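Local atomic coordinates of Phenylalanine/tyrosine ammonia-lyase (Rhodosporidium toruloides, PDB entry 1Y2M), a protein that catalyses the non-oxidative deamination of L-phenylalanine and L-tyrosine to trans-cinnamate and p-coumarate, releasing ammonium, and works as a homotetramer. Residues F413-A416 with A417-N420. Residues are numbered along the deposited sequence; the frame is centred on the assembly and turned at random.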
loop_
_atom_site.group_PDB
_atom_site.type_symbol
_atom_site.label_atom_id
_atom_site.label_comp_id
_atom_site.label_asym_id
_atom_site.label_seq_id
_atom_site.Cartn_x
_atom_site.Cartn_y
_atom_site.Cartn_z
ATOM N N PHE B 413 19.674 3.258 19.431
ATOM C CA PHE B 413 18.611 2.286 19.510
ATOM C C PHE B 413 17.545 2.447 18.401
ATOM O O PHE B 413 16.621 1.657 18.340
ATOM C CB PHE B 413 17.957 2.429 20.876
ATOM C CG PHE B 413 17.640 3.869 21.228
ATOM C CD1 PHE B 413 16.627 4.585 20.589
ATOM C CD2 PHE B 413 18.412 4.552 22.129
ATOM C CE1 PHE B 413 16.354 5.890 20.892
ATOM C CE2 PHE B 413 18.143 5.858 22.424
ATOM C CZ PHE B 413 17.124 6.532 21.806
ATOM N N GLN B 414 17.651 3.513 17.579
ATOM C CA GLN B 414 16.678 3.765 16.535
ATOM C C GLN B 414 17.015 2.849 15.362
ATOM O O GLN B 414 17.917 3.166 14.561
ATOM C CB GLN B 414 16.732 5.243 16.148
ATOM C CG GLN B 414 15.778 5.695 15.080
ATOM C CD GLN B 414 14.343 5.667 15.565
ATOM O OE1 GLN B 414 13.678 4.641 15.491
ATOM N NE2 GLN B 414 13.858 6.813 16.034
ATOM N N ALA B 415 16.229 1.810 15.221
ATOM C CA ALA B 415 16.614 0.670 14.346
ATOM C C ALA B 415 16.239 0.923 12.871
ATOM O O ALA B 415 15.812 -0.025 12.193
ATOM C CB ALA B 415 16.043 -0.654 14.819
ATOM N N ALA B 416 16.381 2.161 12.385
ATOM C CA ALA B 416 16.029 2.508 10.998
ATOM C C ALA B 416 16.915 1.769 10.011
ATOM O O ALA B 416 16.452 1.297 8.977
ATOM C CB ALA B 416 16.068 3.981 10.786
ATOM N N ALA B 417 18.159 1.530 10.369
ATOM C CA ALA B 417 19.052 0.785 9.446
ATOM C C ALA B 417 18.464 -0.612 9.240
ATOM O O ALA B 417 18.427 -1.095 8.094
ATOM C CB ALA B 417 20.409 0.688 10.027
ATOM N N VAL B 418 17.919 -1.213 10.303
ATOM C CA VAL B 418 17.362 -2.582 10.213
ATOM C C VAL B 418 16.064 -2.547 9.421
ATOM O O VAL B 418 15.834 -3.403 8.548
ATOM C CB VAL B 418 17.085 -3.223 11.591
ATOM C CG1 VAL B 418 16.474 -4.589 11.417
ATOM C CG2 VAL B 418 18.349 -3.257 12.436
ATOM N N ALA B 419 15.193 -1.562 9.731
ATOM C CA ALA B 419 13.897 -1.495 9.071
ATOM C C ALA B 419 14.141 -1.313 7.576
ATOM O O ALA B 419 13.461 -1.975 6.747
ATOM C CB ALA B 419 13.131 -0.345 9.591
ATOM N N ASN B 420 15.131 -0.481 7.246
ATOM C CA ASN B 420 15.508 -0.232 5.842
ATOM C C ASN B 420 15.790 -1.510 5.089
ATOM O O ASN B 420 15.276 -1.731 3.984
ATOM C CB ASN B 420 16.746 0.703 5.810
ATOM C CG ASN B 420 17.348 0.948 4.377
ATOM O OD1 ASN B 420 18.348 0.291 3.993
ATOM N ND2 ASN B 420 16.821 1.946 3.657
HETATM O O HOH W 1 19.633 3.509 11.973
#
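Ala415 O and Ala419 N close the first turn of helix 416-443, at its N-terminus, in a mostly helical lyase of the PAL/histidase family. Ala415 is the N-cap: its O accepts the N-H of Ala419 at 3.0 Å, the donor lying in the carbonyl plane, and a weak, bent bond from Val418 N, at 122°. One residue on, Asn420 N gives a bond to Ala416 O as straight as that of Ala419, 2.8 Å long. As alanine at the N-cap has no polar side chain to receive the first-turn N-H groups, the carbonyls of Gln414 and Ala415 and one water take them instead. Ala416 N bonds weakly back to Gln414 O, and the water accepts from Ala417 N at 2.9 Å while donating to Gln414 O, which also accepts a hydrogen bond from Arg320 NH2 of the second subunit. The small methyl of Ala415 fits against Ser275 and Ala506, of helices 273-303 and 506-560; branched, apolar Val418 packs on both and on Ala279. Its CG1 is anti to the backbone N (chi1 178°), which sets CG2 beside that N, 4.2 Å from Ala415 CB. Asn420 ND2 is hydrogen-bonded to Asp378 OD2 of the second subunit; Asn420 CB rests 3.2 Å from Ala416 O.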